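Local coordinates for OxyR (Porphyromonas gingivalis, PDB 3HO7), which probably acts as a redox-sensitive DNA-binding transcription activator of the LysR family, represented here by its regulatory domain alone, at residues E84-V89 with E175-F180; F148-E153 with P171-L176; V17-A22 with V44-T49; R91-F96 with Q156-I161. All coordinates share one frame; numbering follows the deposited sequence.

Interaction 1 (E84-V89 with E175-F180); sequences EFLGYV and ELVRPF
Leu-176 leans on Tyr-88 and Val-89 of the facing strand, CG set beside its backbone N (chi1 -49°) so that the branches reach both. CB sits over one face of the Tyr-88 ring, 4.2 Å from the centroid and 26° off the ring normal, a CH-pi contact; the same CB lies 3.4 Å from Val-89 O. CG lies 4.0 Å from Val-89 O, and the branches part: CD1 continues along the phenol, 3.9 Å from Tyr-88 CZ, while CD2 bends back to within 3.6 Å of Val-89 O. That oxygen is buried and has no hydrogen-bond partner in the model. This packing flanks a short antiparallel pairing in the sheet of the periplasmic-binding-protein-like regulatory domain, where strand 177-178 runs along the end of strand 75-89. Gly-87 and Arg-178 form the hydrogen-bonded pair, with Arg-178 N to Gly-87 O nearly straight (171°), and Val-89 N binds Leu-176 O at 2.9 Å. Val-177 CG2 approaches the Tyr-88 ring at its edge, near the ring plane. Further along, Leu-86 divides its branches, CD1 against Val-177 CG1 (3.6 Å) and CD2 against the Pro-179 ring, and a water links Phe-85 O and Glu-84 OE1 to Phe-180 N.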
loop_
_atom_site.group_PDB
_atom_site.type_symbol
_atom_site.label_atom_id
_atom_site.label_comp_id
_atom_site.label_asym_id
_atom_site.label_seq_id
_atom_site.Cartn_x
_atom_site.Cartn_y
_atom_site.Cartn_z
ATOM N N GLU A 84 6.993 -10.153 -14.632
ATOM C CA GLU A 84 6.188 -11.334 -14.386
ATOM C C GLU A 84 5.360 -11.248 -13.117
ATOM O O GLU A 84 5.822 -10.759 -12.091
ATOM C CB GLU A 84 7.073 -12.578 -14.309
ATOM C CG GLU A 84 7.530 -13.106 -15.648
ATOM C CD GLU A 84 8.005 -14.543 -15.573
ATOM O OE1 GLU A 84 7.586 -15.266 -14.648
ATOM O OE2 GLU A 84 8.792 -14.949 -16.448
ATOM N N PHE A 85 4.139 -11.759 -13.197
ATOM C CA PHE A 85 3.329 -12.007 -12.022
ATOM C C PHE A 85 3.774 -13.332 -11.424
ATOM O O PHE A 85 3.996 -14.306 -12.148
ATOM C CB PHE A 85 1.852 -12.102 -12.393
ATOM C CG PHE A 85 1.222 -10.785 -12.720
ATOM C CD1 PHE A 85 0.925 -9.880 -11.716
ATOM C CD2 PHE A 85 0.907 -10.458 -14.029
ATOM C CE1 PHE A 85 0.336 -8.667 -12.013
ATOM C CE2 PHE A 85 0.316 -9.248 -14.332
ATOM C CZ PHE A 85 0.030 -8.350 -13.321
ATOM N N LEU A 86 3.911 -13.367 -10.105
ATOM C CA LEU A 86 4.268 -14.595 -9.416
ATOM C C LEU A 86 3.213 -14.937 -8.380
ATOM O O LEU A 86 2.621 -14.050 -7.762
ATOM C CB LEU A 86 5.640 -14.477 -8.747
ATOM C CG LEU A 86 6.869 -14.362 -9.656
ATOM C CD1 LEU A 86 8.134 -14.298 -8.815
ATOM C CD2 LEU A 86 6.928 -15.524 -10.633
ATOM N N GLY A 87 2.968 -16.230 -8.209
ATOM C CA GLY A 87 2.077 -16.696 -7.165
ATOM C C GLY A 87 2.693 -16.470 -5.800
ATOM O O GLY A 87 3.879 -16.724 -5.584
ATOM N N TYR A 88 1.884 -15.971 -4.876
ATOM C CA TYR A 88 2.301 -15.837 -3.498
ATOM C C TYR A 88 1.334 -16.722 -2.726
ATOM O O TYR A 88 0.168 -16.376 -2.558
ATOM C CB TYR A 88 2.207 -14.373 -3.063
ATOM C CG TYR A 88 3.114 -13.980 -1.917
ATOM C CD1 TYR A 88 4.481 -14.225 -1.968
ATOM C CD2 TYR A 88 2.605 -13.336 -0.798
ATOM C CE1 TYR A 88 5.315 -13.856 -0.921
ATOM C CE2 TYR A 88 3.424 -12.963 0.250
ATOM C CZ TYR A 88 4.779 -13.223 0.184
ATOM O OH TYR A 88 5.586 -12.846 1.228
ATOM N N VAL A 89 1.817 -17.880 -2.292
ATOM C CA VAL A 89 0.949 -18.935 -1.777
ATOM C C VAL A 89 1.180 -19.181 -0.291
ATOM O O VAL A 89 2.298 -19.461 0.126
ATOM C CB VAL A 89 1.196 -20.257 -2.533
ATOM C CG1 VAL A 89 0.189 -21.316 -2.099
ATOM C CG2 VAL A 89 1.133 -20.030 -4.037
ATOM N N GLU A 175 9.923 -18.186 0.260
ATOM C CA GLU A 175 9.406 -19.552 0.281
ATOM C C GLU A 175 7.969 -19.644 -0.227
ATOM O O GLU A 175 7.539 -20.698 -0.699
ATOM C CB GLU A 175 9.479 -20.126 1.699
ATOM C CG GLU A 175 10.892 -20.418 2.178
ATOM C CD GLU A 175 10.937 -20.790 3.644
ATOM O OE1 GLU A 175 10.030 -20.372 4.394
ATOM O OE2 GLU A 175 11.883 -21.498 4.049
ATOM N N LEU A 176 7.229 -18.546 -0.118
ATOM C CA LEU A 176 5.824 -18.542 -0.513
ATOM C C LEU A 176 5.674 -18.338 -2.012
ATOM O O LEU A 176 4.597 -18.531 -2.564
ATOM C CB LEU A 176 5.051 -17.455 0.240
ATOM C CG LEU A 176 5.249 -17.396 1.753
ATOM C CD1 LEU A 176 4.304 -16.368 2.367
ATOM C CD2 LEU A 176 5.043 -18.769 2.381
ATOM N N VAL A 177 6.762 -17.951 -2.668
ATOM C CA VAL A 177 6.713 -17.631 -4.086
ATOM C C VAL A 177 6.638 -18.874 -4.967
ATOM O O VAL A 177 7.441 -19.795 -4.835
ATOM C CB VAL A 177 7.921 -16.775 -4.515
ATOM C CG1 VAL A 177 7.904 -16.561 -6.019
ATOM C CG2 VAL A 177 7.904 -15.444 -3.777
ATOM N N ARG A 178 5.657 -18.887 -5.861
ATOM C CA ARG A 178 5.534 -19.932 -6.864
ATOM C C ARG A 178 5.329 -19.267 -8.215
ATOM O O ARG A 178 4.320 -18.600 -8.434
ATOM C CB ARG A 178 4.338 -20.839 -6.562
ATOM C CG ARG A 178 4.385 -21.533 -5.216
ATOM C CD ARG A 178 5.412 -22.649 -5.198
ATOM N NE ARG A 178 5.371 -23.403 -3.949
ATOM C CZ ARG A 178 5.951 -23.004 -2.822
ATOM N NH1 ARG A 178 6.614 -21.854 -2.789
ATOM N NH2 ARG A 178 5.872 -23.750 -1.728
ATOM N N PRO A 179 6.288 -19.434 -9.133
ATOM C CA PRO A 179 6.079 -18.877 -10.464
ATOM C C PRO A 179 4.995 -19.647 -11.210
ATOM O O PRO A 179 4.595 -20.728 -10.780
ATOM C CB PRO A 179 7.436 -19.073 -11.145
ATOM C CG PRO A 179 8.071 -20.206 -10.416
ATOM C CD PRO A 179 7.588 -20.115 -9.001
ATOM N N PHE A 180 4.526 -19.092 -12.321
ATOM C CA PHE A 180 3.526 -19.763 -13.144
ATOM C C PHE A 180 4.186 -20.794 -14.055
ATOM O O PHE A 180 5.364 -20.676 -14.389
ATOM C CB PHE A 180 2.778 -18.744 -14.008
ATOM C CG PHE A 180 1.676 -18.016 -13.287
ATOM C CD1 PHE A 180 1.963 -16.990 -12.401
ATOM C CD2 PHE A 180 0.349 -18.351 -13.511
ATOM C CE1 PHE A 180 0.943 -16.311 -11.745
ATOM C CE2 PHE A 180 -0.671 -17.683 -12.859
ATOM C CZ PHE A 180 -0.374 -16.660 -11.975
HETATM O O HOH W 1 5.380 -16.553 -13.131
#

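Interaction 2 (F148-E153 with P171-L176); sequences FMRLVE and PSQKEL
Glu-153 OE2 is gripped by three groups: Gln-173 NE2 across the contact at 2.8 Å, Arg-150 NH1 from the preceding turn of its own helix at 2.9 Å, and Tyr-88 OH from strand 75-89. The carboxylate thus ties helix 145-153 to the short helix 171-174, two elements lying beside the sheet in the alpha/beta fold of the regulatory domain, with strand 158-162 between them in sequence. The two nitrogens of Arg-150 and Gln-173 reach OE2 from opposite faces of the carboxylate. NH1 comes on the syn side, 28° out of the plane, whereas the amide arrives from above it, and the amide and carboxylate planes stand 64° apart. Arg-150 folds back to make its grip: bends at chi2 and chi3 turn the guanidinium side-on, and NE takes the other oxygen, OE1, at 3.0 Å. This paired salt bridge holds the carboxylate against rotation, and the several donors would be expected to stabilise its charge. On the other helix, the extended Gln-173 chain carries NE2 to the glutamate, while its OE1 accepts from Ser-170 N. Next to the carboxylate, Leu-176 runs past Val-152 in the opposite direction, CD1 lying 4.1 Å from Val-152 CG1. The same CD1 also meets the aliphatic part of the glutamate, 3.8 Å from Glu-153 CG.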
loop_
_atom_site.group_PDB
_atom_site.type_symbol
_atom_site.label_atom_id
_atom_site.label_comp_id
_atom_site.label_asym_id
_atom_site.label_seq_id
_atom_site.Cartn_x
_atom_site.Cartn_y
_atom_site.Cartn_z
ATOM N N PHE A 148 -2.735 -7.798 0.990
ATOM C CA PHE A 148 -2.818 -9.148 0.431
ATOM C C PHE A 148 -1.617 -10.011 0.821
ATOM O O PHE A 148 -1.774 -11.169 1.193
ATOM C CB PHE A 148 -2.955 -9.117 -1.091
ATOM C CG PHE A 148 -4.254 -8.544 -1.577
ATOM C CD1 PHE A 148 -5.358 -8.483 -0.743
ATOM C CD2 PHE A 148 -4.377 -8.089 -2.880
ATOM C CE1 PHE A 148 -6.558 -7.959 -1.196
ATOM C CE2 PHE A 148 -5.572 -7.564 -3.339
ATOM C CZ PHE A 148 -6.665 -7.502 -2.496
ATOM N N MET A 149 -0.414 -9.454 0.736
ATOM C CA MET A 149 0.771 -10.224 1.094
ATOM C C MET A 149 0.772 -10.560 2.580
ATOM O O MET A 149 1.144 -11.664 2.976
ATOM C CB MET A 149 2.046 -9.476 0.707
ATOM C CG MET A 149 2.144 -9.226 -0.778
ATOM S SD MET A 149 3.649 -8.349 -1.227
ATOM C CE MET A 149 4.902 -9.511 -0.697
ATOM N N ARG A 150 0.337 -9.611 3.400
ATOM C CA ARG A 150 0.269 -9.840 4.834
ATOM C C ARG A 150 -0.700 -10.985 5.121
ATOM O O ARG A 150 -0.466 -11.796 6.014
ATOM C CB ARG A 150 -0.157 -8.568 5.569
ATOM C CG ARG A 150 0.805 -7.394 5.419
ATOM C CD ARG A 150 2.179 -7.714 5.983
ATOM N NE ARG A 150 3.043 -8.319 4.977
ATOM C CZ ARG A 150 3.697 -7.629 4.046
ATOM N NH1 ARG A 150 4.462 -8.257 3.163
ATOM N NH2 ARG A 150 3.583 -6.309 3.998
ATOM N N LEU A 151 -1.778 -11.056 4.347
ATOM C CA LEU A 151 -2.767 -12.117 4.537
ATOM C C LEU A 151 -2.158 -13.472 4.205
ATOM O O LEU A 151 -2.261 -14.424 4.980
ATOM C CB LEU A 151 -4.006 -11.866 3.675
ATOM C CG LEU A 151 -4.949 -10.764 4.161
ATOM C CD1 LEU A 151 -5.965 -10.407 3.083
ATOM C CD2 LEU A 151 -5.634 -11.193 5.442
ATOM N N VAL A 152 -1.511 -13.551 3.048
ATOM C CA VAL A 152 -0.890 -14.791 2.607
ATOM C C VAL A 152 0.162 -15.272 3.602
ATOM O O VAL A 152 0.212 -16.453 3.943
ATOM C CB VAL A 152 -0.257 -14.640 1.211
ATOM C CG1 VAL A 152 0.481 -15.911 0.820
ATOM C CG2 VAL A 152 -1.326 -14.296 0.185
ATOM N N GLU A 153 0.995 -14.352 4.075
ATOM C CA GLU A 153 2.053 -14.697 5.017
ATOM C C GLU A 153 1.496 -15.222 6.341
ATOM O O GLU A 153 2.191 -15.901 7.093
ATOM C CB GLU A 153 2.969 -13.494 5.243
ATOM C CG GLU A 153 3.676 -13.034 3.975
ATOM C CD GLU A 153 4.247 -11.636 4.097
ATOM O OE1 GLU A 153 4.151 -11.047 5.195
ATOM O OE2 GLU A 153 4.781 -11.127 3.088
ATOM N N PRO A 171 13.951 -14.266 3.418
ATOM C CA PRO A 171 14.059 -15.698 3.178
ATOM C C PRO A 171 12.718 -16.398 3.365
ATOM O O PRO A 171 12.337 -17.232 2.548
ATOM C CB PRO A 171 15.041 -16.150 4.255
ATOM C CG PRO A 171 15.917 -14.972 4.465
ATOM C CD PRO A 171 15.053 -13.758 4.254
ATOM N N SER A 172 12.011 -16.051 4.434
ATOM C CA SER A 172 10.734 -16.690 4.746
ATOM C C SER A 172 9.658 -16.351 3.719
ATOM O O SER A 172 8.851 -17.207 3.343
ATOM C CB SER A 172 10.265 -16.290 6.144
ATOM O OG SER A 172 9.115 -17.025 6.518
ATOM N N GLN A 173 9.640 -15.098 3.273
ATOM C CA GLN A 173 8.681 -14.655 2.271
ATOM C C GLN A 173 8.926 -15.333 0.932
ATOM O O GLN A 173 7.984 -15.716 0.243
ATOM C CB GLN A 173 8.769 -13.143 2.078
ATOM C CG GLN A 173 8.263 -12.316 3.240
ATOM C CD GLN A 173 8.455 -10.833 2.995
ATOM O OE1 GLN A 173 9.549 -10.386 2.647
ATOM N NE2 GLN A 173 7.389 -10.060 3.168
ATOM N N LYS A 174 10.195 -15.472 0.560
ATOM C CA LYS A 174 10.539 -16.057 -0.730
ATOM C C LYS A 174 10.005 -17.481 -0.863
ATOM O O LYS A 174 9.664 -17.923 -1.959
ATOM C CB LYS A 174 12.051 -16.018 -0.963
ATOM C CG LYS A 174 12.581 -14.648 -1.369
ATOM C CD LYS A 174 14.079 -14.690 -1.658
ATOM C CE LYS A 174 14.602 -13.326 -2.086
ATOM N NZ LYS A 174 16.078 -13.329 -2.302
ATOM N N GLU A 175 9.923 -18.186 0.260
ATOM C CA GLU A 175 9.406 -19.552 0.281
ATOM C C GLU A 175 7.969 -19.644 -0.227
ATOM O O GLU A 175 7.539 -20.698 -0.699
ATOM C CB GLU A 175 9.479 -20.126 1.699
ATOM C CG GLU A 175 10.892 -20.418 2.178
ATOM C CD GLU A 175 10.937 -20.790 3.644
ATOM O OE1 GLU A 175 10.030 -20.372 4.394
ATOM O OE2 GLU A 175 11.883 -21.498 4.049
ATOM N N LEU A 176 7.229 -18.546 -0.118
ATOM C CA LEU A 176 5.824 -18.542 -0.513
ATOM C C LEU A 176 5.674 -18.338 -2.012
ATOM O O LEU A 176 4.597 -18.531 -2.564
ATOM C CB LEU A 176 5.051 -17.455 0.240
ATOM C CG LEU A 176 5.249 -17.396 1.753
ATOM C CD1 LEU A 176 4.304 -16.368 2.367
ATOM C CD2 LEU A 176 5.043 -18.769 2.381
#

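Interaction 3 (V17-A22 with V44-T49)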
loop_
_atom_site.group_PDB
_atom_site.type_symbol
_atom_site.label_atom_id
_atom_site.label_comp_id
_atom_site.label_asym_id
_atom_site.label_seq_id
_atom_site.Cartn_x
_atom_site.Cartn_y
_atom_site.Cartn_z
ATOM N N VAL A 17 2.849 7.551 -10.296
ATOM C CA VAL A 17 3.285 6.167 -10.319
ATOM C C VAL A 17 2.215 5.288 -9.700
ATOM O O VAL A 17 1.585 5.665 -8.711
ATOM C CB VAL A 17 4.606 5.981 -9.549
ATOM C CG1 VAL A 17 5.106 4.548 -9.681
ATOM C CG2 VAL A 17 5.650 6.967 -10.048
ATOM N N LEU A 18 2.003 4.118 -10.290
ATOM C CA LEU A 18 1.043 3.167 -9.753
ATOM C C LEU A 18 1.467 2.664 -8.383
ATOM O O LEU A 18 2.659 2.528 -8.098
ATOM C CB LEU A 18 0.850 1.990 -10.707
ATOM C CG LEU A 18 -0.107 2.249 -11.872
ATOM C CD1 LEU A 18 0.272 3.527 -12.600
ATOM C CD2 LEU A 18 -0.136 1.058 -12.821
ATOM N N PRO A 19 0.482 2.380 -7.522
ATOM C CA PRO A 19 0.750 1.857 -6.192
ATOM C C PRO A 19 1.362 0.468 -6.271
ATOM O O PRO A 19 2.042 0.037 -5.342
ATOM C CB PRO A 19 -0.641 1.773 -5.553
ATOM C CG PRO A 19 -1.538 2.594 -6.425
ATOM C CD PRO A 19 -0.958 2.510 -7.790
ATOM N N THR A 20 1.108 -0.229 -7.376
ATOM C CA THR A 20 1.650 -1.566 -7.577
ATOM C C THR A 20 3.012 -1.528 -8.269
ATOM O O THR A 20 3.572 -2.572 -8.617
ATOM C CB THR A 20 0.681 -2.454 -8.385
ATOM O OG1 THR A 20 0.217 -1.737 -9.538
ATOM C CG2 THR A 20 -0.516 -2.843 -7.526
ATOM N N ILE A 21 3.538 -0.323 -8.465
ATOM C CA ILE A 21 4.866 -0.139 -9.044
ATOM C C ILE A 21 5.757 0.638 -8.080
ATOM O O ILE A 21 6.910 0.274 -7.849
ATOM C CB ILE A 21 4.804 0.643 -10.378
ATOM C CG1 ILE A 21 4.010 -0.129 -11.434
ATOM C CG2 ILE A 21 6.206 0.949 -10.893
ATOM C CD1 ILE A 21 3.973 0.567 -12.777
ATOM N N ALA A 22 5.203 1.703 -7.509
ATOM C CA ALA A 22 5.967 2.648 -6.693
ATOM C C ALA A 22 6.962 2.005 -5.730
ATOM O O ALA A 22 8.130 2.397 -5.689
ATOM C CB ALA A 22 5.022 3.568 -5.937
ATOM N N VAL A 44 6.799 13.420 -7.009
ATOM C CA VAL A 44 6.247 12.088 -7.214
ATOM C C VAL A 44 4.881 11.966 -6.556
ATOM O O VAL A 44 4.666 12.476 -5.456
ATOM C CB VAL A 44 7.163 11.003 -6.626
ATOM C CG1 VAL A 44 6.506 9.633 -6.746
ATOM C CG2 VAL A 44 8.518 11.021 -7.316
ATOM N N SER A 45 3.962 11.290 -7.232
ATOM C CA SER A 45 2.642 11.036 -6.673
ATOM C C SER A 45 2.136 9.667 -7.104
ATOM O O SER A 45 2.287 9.277 -8.261
ATOM C CB SER A 45 1.657 12.125 -7.102
ATOM O OG SER A 45 1.598 12.229 -8.513
ATOM N N GLU A 46 1.546 8.936 -6.164
ATOM C CA GLU A 46 0.940 7.649 -6.473
ATOM C C GLU A 46 -0.525 7.833 -6.855
ATOM O O GLU A 46 -1.295 8.461 -6.129
ATOM C CB GLU A 46 1.057 6.684 -5.290
ATOM C CG GLU A 46 2.478 6.238 -4.978
ATOM C CD GLU A 46 2.534 5.114 -3.958
ATOM O OE1 GLU A 46 1.681 4.199 -4.018
ATOM O OE2 GLU A 46 3.437 5.140 -3.096
ATOM N N MET A 47 -0.893 7.287 -8.009
ATOM C CA MET A 47 -2.277 7.279 -8.461
ATOM C C MET A 47 -2.554 5.955 -9.143
ATOM O O MET A 47 -1.642 5.316 -9.665
ATOM C CB MET A 47 -2.525 8.375 -9.491
ATOM C CG MET A 47 -2.104 9.767 -9.096
ATOM S SD MET A 47 -2.363 10.861 -10.503
ATOM C CE MET A 47 -1.761 12.412 -9.842
ATOM N N GLN A 48 -3.816 5.551 -9.156
ATOM C CA GLN A 48 -4.226 4.453 -10.011
ATOM C C GLN A 48 -4.360 4.981 -11.437
ATOM O O GLN A 48 -4.366 6.195 -11.659
ATOM C CB GLN A 48 -5.529 3.829 -9.512
ATOM C CG GLN A 48 -5.326 2.869 -8.347
ATOM C CD GLN A 48 -6.591 2.635 -7.553
ATOM O OE1 GLN A 48 -7.494 3.472 -7.540
ATOM N NE2 GLN A 48 -6.662 1.495 -6.877
ATOM N N THR A 49 -4.464 4.070 -12.396
ATOM C CA THR A 49 -4.410 4.425 -13.814
ATOM C C THR A 49 -5.365 5.547 -14.208
ATOM O O THR A 49 -4.981 6.479 -14.913
ATOM C CB THR A 49 -4.677 3.199 -14.703
ATOM O OG1 THR A 49 -3.760 2.152 -14.358
ATOM C CG2 THR A 49 -4.510 3.559 -16.173
HETATM O O HOH W 2 1.976 1.894 -3.236
#
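Glu-46 and Ala-22 meet with the carboxyl carbon of the one set against the methyl of the other, Glu-46 CD lying 3.5 Å from Ala-22 CB. The glutamate reaches this place because its chain is extended beyond CG (chi2 -170°), which carries the head group past the strand and along the loop 17-22. Its two oxygens part: OE2 stays beside the alanine methyl, whereas OE1 turns to Pro-19, 3.3 Å from Pro-19 CA. A water bridges OE1 to Pro-19 O. The CD side of the proline ring lies 3.4 Å from Met-47 O, its CG comes near Gln-48 CG, and Leu-18 sends CD2 obliquely towards Thr-49 OG1. Alongside these side chains the backbones join in parallel, Val-17 N binding Ser-45 O at 2.7 Å and Met-47 N binding Val-17 O at 3.0 Å. Strand 11-17, helix 22-36 and strand 40-46 make a beta-alpha-beta unit, and the contact lies where the first strand hands over to the helix and the second strand ends. Val-44 and Ser-45 continue the sheet into a parallel ladder with the second subunit, whose Ser-144 N also binds Glu-46 OE2. A carboxylate is therefore bedded on apolar carbon yet anchored by a water and a neighbouring subunit, and its position near the first turn of helix 22-36 would probably ease the cost of its negative charge at the dimer interface.

Interaction 4 (R91-F96 with Q156-I161)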
loop_
_atom_site.group_PDB
_atom_site.type_symbol
_atom_site.label_atom_id
_atom_site.label_comp_id
_atom_site.label_asym_id
_atom_site.label_seq_id
_atom_site.Cartn_x
_atom_site.Cartn_y
_atom_site.Cartn_z
ATOM N N ARG A 91 1.265 -20.995 3.357
ATOM C CA ARG A 91 1.708 -22.332 3.729
ATOM C C ARG A 91 0.528 -23.263 4.020
ATOM O O ARG A 91 0.704 -24.473 4.171
ATOM C CB ARG A 91 2.651 -22.254 4.934
ATOM C CG ARG A 91 3.834 -21.322 4.715
ATOM C CD ARG A 91 4.598 -21.062 6.002
ATOM N NE ARG A 91 5.645 -20.063 5.809
ATOM C CZ ARG A 91 6.878 -20.346 5.407
ATOM N NH1 ARG A 91 7.226 -21.603 5.163
ATOM N NH2 ARG A 91 7.767 -19.373 5.255
ATOM N N CYS A 92 -0.674 -22.696 4.083
ATOM C CA CYS A 92 -1.873 -23.471 4.398
ATOM C C CYS A 92 -2.603 -23.956 3.149
ATOM O O CYS A 92 -3.497 -24.797 3.233
ATOM C CB CYS A 92 -2.827 -22.650 5.265
ATOM S SG CYS A 92 -2.058 -21.927 6.727
ATOM N N GLU A 93 -2.227 -23.424 1.991
ATOM C CA GLU A 93 -2.882 -23.803 0.743
ATOM C C GLU A 93 -2.341 -25.126 0.214
ATOM O O GLU A 93 -1.132 -25.356 0.229
ATOM C CB GLU A 93 -2.704 -22.711 -0.313
ATOM C CG GLU A 93 -2.811 -21.295 0.233
ATOM C CD GLU A 93 -4.103 -21.051 0.987
ATOM O OE1 GLU A 93 -5.183 -21.396 0.457
ATOM O OE2 GLU A 93 -4.039 -20.512 2.113
ATOM N N PRO A 94 -3.240 -26.007 -0.249
ATOM C CA PRO A 94 -2.808 -27.266 -0.845
ATOM C C PRO A 94 -1.790 -27.027 -1.959
ATOM O O PRO A 94 -0.887 -27.839 -2.156
ATOM C CB PRO A 94 -4.103 -27.839 -1.424
ATOM C CG PRO A 94 -5.177 -27.275 -0.559
ATOM C CD PRO A 94 -4.707 -25.909 -0.145
ATOM N N LEU A 95 -1.939 -25.915 -2.672
ATOM C CA LEU A 95 -1.031 -25.579 -3.766
ATOM C C LEU A 95 0.391 -25.301 -3.296
ATOM O O LEU A 95 1.308 -25.208 -4.109
ATOM C CB LEU A 95 -1.557 -24.383 -4.564
ATOM C CG LEU A 95 -2.329 -24.732 -5.838
ATOM C CD1 LEU A 95 -2.900 -23.482 -6.490
ATOM C CD2 LEU A 95 -1.424 -25.479 -6.808
ATOM N N PHE A 96 0.578 -25.165 -1.990
ATOM C CA PHE A 96 1.910 -24.887 -1.463
ATOM C C PHE A 96 2.861 -26.050 -1.737
ATOM O O PHE A 96 4.059 -25.852 -1.922
ATOM C CB PHE A 96 1.859 -24.579 0.036
ATOM C CG PHE A 96 3.156 -24.058 0.591
ATOM C CD1 PHE A 96 3.479 -22.715 0.488
ATOM C CD2 PHE A 96 4.050 -24.910 1.217
ATOM C CE1 PHE A 96 4.670 -22.232 0.995
ATOM C CE2 PHE A 96 5.240 -24.434 1.730
ATOM C CZ PHE A 96 5.550 -23.088 1.617
ATOM N N GLN A 156 -3.499 -17.156 5.180
ATOM C CA GLN A 156 -4.803 -17.048 4.555
ATOM C C GLN A 156 -4.704 -16.730 3.069
ATOM O O GLN A 156 -4.356 -15.622 2.679
ATOM C CB GLN A 156 -5.613 -15.954 5.256
ATOM C CG GLN A 156 -5.506 -15.980 6.773
ATOM C CD GLN A 156 -6.145 -14.770 7.430
ATOM O OE1 GLN A 156 -7.157 -14.256 6.960
ATOM N NE2 GLN A 156 -5.554 -14.311 8.526
ATOM N N GLY A 157 -5.093 -17.696 2.248
ATOM C CA GLY A 157 -5.176 -17.506 0.816
ATOM C C GLY A 157 -3.930 -17.414 -0.046
ATOM O O GLY A 157 -2.820 -17.786 0.329
ATOM N N ILE A 158 -4.173 -16.893 -1.239
ATOM C CA ILE A 158 -3.203 -16.695 -2.295
ATOM C C ILE A 158 -3.404 -15.348 -2.971
ATOM O O ILE A 158 -4.513 -14.816 -3.008
ATOM C CB ILE A 158 -3.344 -17.797 -3.364
ATOM C CG1 ILE A 158 -2.879 -19.146 -2.810
ATOM C CG2 ILE A 158 -2.598 -17.412 -4.632
ATOM C CD1 ILE A 158 -2.928 -20.278 -3.820
ATOM N N THR A 159 -2.313 -14.815 -3.511
ATOM C CA THR A 159 -2.328 -13.561 -4.252
ATOM C C THR A 159 -1.183 -13.567 -5.259
ATOM O O THR A 159 -0.389 -14.507 -5.298
ATOM C CB THR A 159 -2.178 -12.348 -3.318
ATOM O OG1 THR A 159 -2.517 -11.150 -4.029
ATOM C CG2 THR A 159 -0.750 -12.242 -2.807
ATOM N N PHE A 160 -1.096 -12.520 -6.072
ATOM C CA PHE A 160 -0.044 -12.428 -7.077
ATOM C C PHE A 160 0.835 -11.203 -6.856
ATOM O O PHE A 160 0.335 -10.094 -6.675
ATOM C CB PHE A 160 -0.651 -12.427 -8.479
ATOM C CG PHE A 160 -1.410 -13.683 -8.801
ATOM C CD1 PHE A 160 -0.783 -14.917 -8.737
ATOM C CD2 PHE A 160 -2.745 -13.633 -9.165
ATOM C CE1 PHE A 160 -1.476 -16.083 -9.027
ATOM C CE2 PHE A 160 -3.442 -14.797 -9.458
ATOM C CZ PHE A 160 -2.806 -16.022 -9.387
ATOM N N ILE A 161 2.147 -11.409 -6.863
ATOM C CA ILE A 161 3.085 -10.313 -6.629
ATOM C C ILE A 161 3.993 -10.072 -7.831
ATOM O O ILE A 161 4.253 -10.982 -8.612
ATOM C CB ILE A 161 3.945 -10.551 -5.373
ATOM C CG1 ILE A 161 4.800 -11.807 -5.528
ATOM C CG2 ILE A 161 3.061 -10.668 -4.139
ATOM C CD1 ILE A 161 5.822 -11.982 -4.418
#
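Gln-156 meets Glu-93 through its backbone, the carbonyl carbon Gln-156 C lying 4.0 Å from Glu-93 OE2, while its side chain turns away and gives NE2 to Pro-27 O of the second subunit. Gly-157 follows with a positive phi of 73°, a turn of the chain that brings its backbone alongside the glutamate head. Its N approaches Glu-93 OE2 at 3.0 Å, but the bond is bent (120° at the hydrogen) and weak; OE2 also binds Ser-90 OG, and OE1 forms a salt bridge with Arg-110. The flat carboxylate therefore has several partners beyond the glycine, and these probably do more to fix it. Gly-157 CA packs 3.7 Å from Glu-93 CD in the head group, and further up the chain Glu-93 CG lies 3.5 Å from Gly-157 O. A bend at chi2 (-55°) folds that chain back over the glycine. With Ile-158 the chain enters strand 158-162, which pairs antiparallel with strand 75-89 in the sheet of the regulatory domain; loop 91-96 follows the C-terminal end of strand 75-89 and lies against the start of strand 158-162, leading into a 3-10 segment with a bond from Phe-96 N to Glu-93 O at 2.8 Å. Ile-158 and Glu-93 run antiparallel alongside each other, CG1 of the isoleucine 3.7 Å from CG of the acid. The isoleucine tip goes on to Leu-95, set roughly perpendicular to it, CD1 to CD1 at 4.2 Å, and on its own sheet the same side chain also packs against Val-89.

Interactions 1, 2 and 4 cluster in one part of the regulatory domain, their centres about 9 to 10 Å apart, whereas interaction 3 lies some 22 to 26 Å away, across the chain's centre from interactions 1 and 4. Interactions 1, 3 and 4 reach the same mixed sheet. Along the chain interaction 3 closes first; interaction 4 then opens and closes within the span of interaction 1, and interaction 2 crosses interaction 4 and ends on the residues 175-176 shared with interaction 1. Arg-91 and Glu-175 form a salt bridge joining the cluster. The chain between 91-96 and 156-161 carries the Cys-119 to Cys-128 disulfide. Interactions 2, 3 and 4 all reach the second subunit, from both regions.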